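Local coordinates for acyl-CoA dehydrogenase domain protein Tcur3481 (PDB 6WY9), which probably acts as a flavin-dependent acyl-CoA dehydrogenase, binding FAD to oxidise acyl-CoA thioesters, at residues B[133-147]-B[165-178]. Residues are numbered along the deposited sequence; the frame is centred on the assembly and turned at random.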
loop_
_atom_site.group_PDB
_atom_site.type_symbol
_atom_site.label_atom_id
_atom_site.label_comp_id
_atom_site.label_asym_id
_atom_site.label_seq_id
_atom_site.Cartn_x
_atom_site.Cartn_y
_atom_site.Cartn_z
ATOM N N ALA B 133 -25.899 -4.221 -15.865
ATOM C CA ALA B 133 -27.242 -4.788 -15.694
ATOM C C ALA B 133 -28.132 -3.704 -15.082
ATOM O O ALA B 133 -28.550 -3.785 -13.918
ATOM C CB ALA B 133 -27.199 -6.068 -14.840
ATOM N N PRO B 134 -28.449 -2.662 -15.861
ATOM C CA PRO B 134 -29.282 -1.567 -15.337
ATOM C C PRO B 134 -30.615 -2.088 -14.818
ATOM O O PRO B 134 -31.245 -2.951 -15.438
ATOM C CB PRO B 134 -29.494 -0.646 -16.552
ATOM C CG PRO B 134 -28.705 -1.233 -17.682
ATOM C CD PRO B 134 -28.246 -2.603 -17.318
ATOM N N GLY B 135 -31.067 -1.526 -13.687
ATOM C CA GLY B 135 -32.428 -1.782 -13.226
ATOM C C GLY B 135 -33.482 -0.993 -13.984
ATOM O O GLY B 135 -34.641 -1.409 -14.057
ATOM N N CYS B 136 -33.107 0.143 -14.550
ATOM C CA CYS B 136 -33.997 0.862 -15.445
ATOM C C CYS B 136 -34.515 -0.084 -16.523
ATOM O O CYS B 136 -33.767 -0.912 -17.055
ATOM C CB CYS B 136 -33.249 2.056 -16.053
ATOM S SG CYS B 136 -34.355 3.265 -16.924
ATOM N N THR B 137 -35.823 -0.013 -16.783
ATOM C CA THR B 137 -36.515 -0.946 -17.667
ATOM C C THR B 137 -36.804 -0.309 -19.022
ATOM O O THR B 137 -37.072 0.892 -19.111
ATOM C CB THR B 137 -37.833 -1.395 -17.037
ATOM O OG1 THR B 137 -37.550 -1.942 -15.747
ATOM C CG2 THR B 137 -38.482 -2.461 -17.880
ATOM N N ALA B 138 -36.780 -1.134 -20.074
ATOM C CA ALA B 138 -37.144 -0.694 -21.417
ATOM C C ALA B 138 -38.265 -1.591 -21.935
ATOM O O ALA B 138 -38.104 -2.819 -21.958
ATOM C CB ALA B 138 -35.925 -0.736 -22.351
ATOM N N VAL B 139 -39.393 -1.000 -22.311
ATOM C CA VAL B 139 -40.573 -1.726 -22.788
ATOM C C VAL B 139 -40.758 -1.423 -24.274
ATOM O O VAL B 139 -40.660 -0.254 -24.667
ATOM C CB VAL B 139 -41.841 -1.340 -21.994
ATOM C CG1 VAL B 139 -43.070 -2.056 -22.522
ATOM C CG2 VAL B 139 -41.647 -1.667 -20.525
ATOM N N PRO B 140 -41.010 -2.437 -25.120
ATOM C CA PRO B 140 -41.278 -2.180 -26.544
ATOM C C PRO B 140 -42.553 -1.381 -26.740
ATOM O O PRO B 140 -43.545 -1.590 -26.047
ATOM C CB PRO B 140 -41.436 -3.582 -27.143
ATOM C CG PRO B 140 -40.709 -4.472 -26.205
ATOM C CD PRO B 140 -40.898 -3.877 -24.836
ATOM N N ASP B 141 -42.525 -0.472 -27.708
ATOM C CA ASP B 141 -43.718 0.305 -28.037
ATOM C C ASP B 141 -43.641 0.622 -29.529
ATOM O O ASP B 141 -42.957 1.571 -29.921
ATOM C CB ASP B 141 -43.787 1.565 -27.184
ATOM C CG ASP B 141 -45.128 2.261 -27.273
ATOM O OD1 ASP B 141 -46.003 1.780 -28.020
ATOM O OD2 ASP B 141 -45.303 3.294 -26.588
ATOM N N GLY B 142 -44.330 -0.176 -30.347
ATOM C CA GLY B 142 -44.132 -0.077 -31.782
ATOM C C GLY B 142 -42.673 -0.300 -32.116
ATOM O O GLY B 142 -42.003 -1.165 -31.540
ATOM N N ASP B 143 -42.152 0.508 -33.042
ATOM C CA ASP B 143 -40.723 0.488 -33.349
ATOM C C ASP B 143 -39.893 1.316 -32.366
ATOM O O ASP B 143 -38.714 1.582 -32.631
ATOM C CB ASP B 143 -40.481 0.964 -34.788
ATOM C CG ASP B 143 -41.211 2.255 -35.113
ATOM O OD1 ASP B 143 -40.824 2.922 -36.097
ATOM O OD2 ASP B 143 -42.163 2.610 -34.383
ATOM N N GLY B 144 -40.476 1.717 -31.239
ATOM C CA GLY B 144 -39.732 2.430 -30.226
ATOM C C GLY B 144 -39.762 1.733 -28.884
ATOM O O GLY B 144 -40.078 0.539 -28.782
ATOM N N TRP B 145 -39.460 2.487 -27.838
ATOM C CA TRP B 145 -39.351 1.946 -26.495
ATOM C C TRP B 145 -39.882 2.970 -25.508
ATOM O O TRP B 145 -39.848 4.176 -25.764
ATOM C CB TRP B 145 -37.888 1.600 -26.146
ATOM C CG TRP B 145 -37.311 0.575 -27.049
ATOM C CD1 TRP B 145 -36.808 0.772 -28.291
ATOM C CD2 TRP B 145 -37.200 -0.820 -26.785
ATOM N NE1 TRP B 145 -36.390 -0.416 -28.827
ATOM C CE2 TRP B 145 -36.616 -1.412 -27.920
ATOM C CE3 TRP B 145 -37.537 -1.627 -25.695
ATOM C CZ2 TRP B 145 -36.371 -2.780 -28.010
ATOM C CZ3 TRP B 145 -37.286 -2.988 -25.776
ATOM C CH2 TRP B 145 -36.710 -3.551 -26.931
ATOM N N ARG B 146 -40.347 2.479 -24.360
ATOM C CA ARG B 146 -40.581 3.346 -23.215
ATOM C C ARG B 146 -39.777 2.845 -22.025
ATOM O O ARG B 146 -39.772 1.642 -21.731
ATOM C CB ARG B 146 -42.069 3.431 -22.898
ATOM C CG ARG B 146 -42.820 4.074 -24.019
ATOM C CD ARG B 146 -44.237 4.372 -23.652
ATOM N NE ARG B 146 -44.950 4.974 -24.771
ATOM C CZ ARG B 146 -44.978 6.277 -25.022
ATOM N NH1 ARG B 146 -45.660 6.749 -26.063
ATOM N NH2 ARG B 146 -44.334 7.114 -24.231
ATOM N N LEU B 147 -39.098 3.787 -21.359
ATOM C CA LEU B 147 -38.170 3.558 -20.265
ATOM C C LEU B 147 -38.774 4.034 -18.952
ATOM O O LEU B 147 -39.308 5.147 -18.867
ATOM C CB LEU B 147 -36.848 4.319 -20.480
ATOM C CG LEU B 147 -36.157 4.217 -21.849
ATOM C CD1 LEU B 147 -34.838 4.982 -21.892
ATOM C CD2 LEU B 147 -35.958 2.756 -22.252
ATOM N N VAL B 165 -29.200 6.516 -22.378
ATOM C CA VAL B 165 -29.664 5.944 -21.112
ATOM C C VAL B 165 -29.569 4.422 -21.206
ATOM O O VAL B 165 -30.155 3.835 -22.117
ATOM C CB VAL B 165 -31.128 6.344 -20.830
ATOM C CG1 VAL B 165 -31.682 5.624 -19.558
ATOM C CG2 VAL B 165 -31.281 7.859 -20.758
ATOM N N SER B 166 -28.875 3.784 -20.254
ATOM C CA SER B 166 -28.823 2.329 -20.228
ATOM C C SER B 166 -30.056 1.780 -19.498
ATOM O O SER B 166 -30.507 2.346 -18.491
ATOM C CB SER B 166 -27.502 1.855 -19.577
ATOM O OG SER B 166 -27.481 2.105 -18.184
ATOM N N ALA B 167 -30.633 0.707 -20.047
ATOM C CA ALA B 167 -31.846 0.072 -19.523
ATOM C C ALA B 167 -31.888 -1.393 -19.962
ATOM O O ALA B 167 -31.260 -1.781 -20.951
ATOM C CB ALA B 167 -33.114 0.800 -19.997
ATOM N N THR B 168 -32.632 -2.202 -19.224
ATOM C CA THR B 168 -32.805 -3.618 -19.569
ATOM C C THR B 168 -34.168 -3.827 -20.222
ATOM O O THR B 168 -35.214 -3.508 -19.629
ATOM C CB THR B 168 -32.615 -4.494 -18.331
ATOM O OG1 THR B 168 -31.253 -4.341 -17.876
ATOM C CG2 THR B 168 -32.920 -6.015 -18.620
ATOM N N GLY B 169 -34.147 -4.309 -21.472
ATOM C CA GLY B 169 -35.352 -4.668 -22.179
ATOM C C GLY B 169 -35.630 -6.156 -22.094
ATOM O O GLY B 169 -35.015 -6.873 -21.304
ATOM N N PRO B 170 -36.588 -6.646 -22.895
ATOM C CA PRO B 170 -36.863 -8.096 -22.909
ATOM C C PRO B 170 -35.682 -8.939 -23.360
ATOM O O PRO B 170 -35.604 -10.110 -22.989
ATOM C CB PRO B 170 -38.041 -8.237 -23.892
ATOM C CG PRO B 170 -38.604 -6.886 -24.044
ATOM C CD PRO B 170 -37.545 -5.884 -23.711
ATOM N N ASP B 171 -34.774 -8.408 -24.174
ATOM C CA ASP B 171 -33.624 -9.178 -24.626
ATOM C C ASP B 171 -32.337 -8.787 -23.913
ATOM O O ASP B 171 -31.251 -9.082 -24.420
ATOM C CB ASP B 171 -33.433 -9.030 -26.133
ATOM C CG ASP B 171 -34.421 -9.831 -26.923
ATOM O OD1 ASP B 171 -34.708 -10.981 -26.535
ATOM O OD2 ASP B 171 -34.909 -9.309 -27.940
ATOM N N GLY B 172 -32.426 -8.109 -22.770
ATOM C CA GLY B 172 -31.255 -7.829 -21.973
ATOM C C GLY B 172 -30.893 -6.352 -21.940
ATOM O O GLY B 172 -31.608 -5.493 -22.461
ATOM N N PRO B 173 -29.767 -6.027 -21.319
ATOM C CA PRO B 173 -29.373 -4.613 -21.199
ATOM C C PRO B 173 -29.152 -3.971 -22.566
ATOM O O PRO B 173 -28.683 -4.614 -23.503
ATOM C CB PRO B 173 -28.068 -4.681 -20.398
ATOM C CG PRO B 173 -28.061 -6.073 -19.773
ATOM C CD PRO B 173 -28.777 -6.944 -20.734
ATOM N N GLY B 174 -29.482 -2.680 -22.683
ATOM C CA GLY B 174 -29.214 -1.962 -23.914
ATOM C C GLY B 174 -28.941 -0.483 -23.681
ATOM O O GLY B 174 -28.909 0.004 -22.551
ATOM N N LEU B 175 -28.736 0.239 -24.773
ATOM C CA LEU B 175 -28.487 1.671 -24.697
ATOM C C LEU B 175 -29.488 2.375 -25.617
ATOM O O LEU B 175 -29.691 1.959 -26.773
ATOM C CB LEU B 175 -27.016 1.991 -25.062
ATOM C CG LEU B 175 -26.439 3.362 -24.680
ATOM C CD1 LEU B 175 -26.490 3.561 -23.166
ATOM C CD2 LEU B 175 -24.992 3.517 -25.177
ATOM N N PHE B 176 -30.138 3.419 -25.091
ATOM C CA PHE B 176 -31.268 4.064 -25.758
ATOM C C PHE B 176 -31.086 5.567 -25.757
ATOM O O PHE B 176 -30.711 6.143 -24.732
ATOM C CB PHE B 176 -32.590 3.746 -25.056
ATOM C CG PHE B 176 -32.857 2.279 -24.899
ATOM C CD1 PHE B 176 -32.218 1.538 -23.899
ATOM C CD2 PHE B 176 -33.758 1.650 -25.742
ATOM C CE1 PHE B 176 -32.490 0.165 -23.766
ATOM C CE2 PHE B 176 -34.034 0.308 -25.630
ATOM C CZ PHE B 176 -33.409 -0.437 -24.635
ATOM N N LEU B 177 -31.395 6.201 -26.890
ATOM C CA LEU B 177 -31.324 7.648 -27.021
ATOM C C LEU B 177 -32.627 8.301 -26.576
ATOM O O LEU B 177 -33.724 7.897 -26.997
ATOM C CB LEU B 177 -31.008 8.044 -28.464
ATOM C CG LEU B 177 -30.677 9.527 -28.653
ATOM C CD1 LEU B 177 -29.559 9.698 -29.655
ATOM C CD2 LEU B 177 -31.925 10.274 -29.120
ATOM N N VAL B 178 -32.504 9.345 -25.762
ATOM C CA VAL B 178 -33.665 10.048 -25.228
ATOM C C VAL B 178 -33.488 11.542 -25.444
ATOM O O VAL B 178 -32.404 12.087 -25.194
ATOM C CB VAL B 178 -33.847 9.731 -23.731
ATOM C CG1 VAL B 178 -34.931 10.586 -23.162
ATOM C CG2 VAL B 178 -34.172 8.254 -23.556
#
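Phe176 drives the edge of its ring into one face of the Trp145 indole, an edge-to-face pair with planes at 67° and with the phenyl centroid 4.9 Å from that of the five-membered ring. The touching atom is Phe176 CE2, 3.6 Å from Trp145 CD2, while Pro140 lies against the opposite indole face. Leu147 CD2 sits over a face of the Phe176 ring, only 14° off its normal, a CH-pi contact. The two methyls of Leu147 divide the work: CD2 takes the ring, and CD1 meets Val178 CG2 tip to tip at 3.7 Å. Ala138 CB closes the cluster on Phe176 CZ. Farther out, Pro170 CD lies 3.6 Å from Trp145 CZ3, at the indole edge and near its plane. Replacing Trp145 by an alanine would probably leave the Phe176 edge without its aromatic face and open a gap between Phe176 and Pro140.

At the polar margin the backbones pair through a single bridge, Thr137 with Thr168. Thr168 N donates almost straight to Cys136 O (2.8 Å, 169°), whereas Ala138 N reaches Thr168 O at 2.9 Å from well above the carbonyl plane. Because its OG1 stands anti to the carbonyl carbon and beside the backbone N, Thr168 turns both donors to the same chain: OG1 adds a bond of 2.8 Å, in the carbonyl plane, to a lone pair of Pro134 O, fastening the loop that leads into strand 137-141. That strand crosses strand 165-169 steeply, consistent with so short a pairing. Two beta hairpins thus meet, one turning at Asp141-Gly144 (type II'), the other at Gly169-Gly172 (type I), their apolar sides packed together within the middle beta domain characteristic of the acyl-CoA dehydrogenase fold.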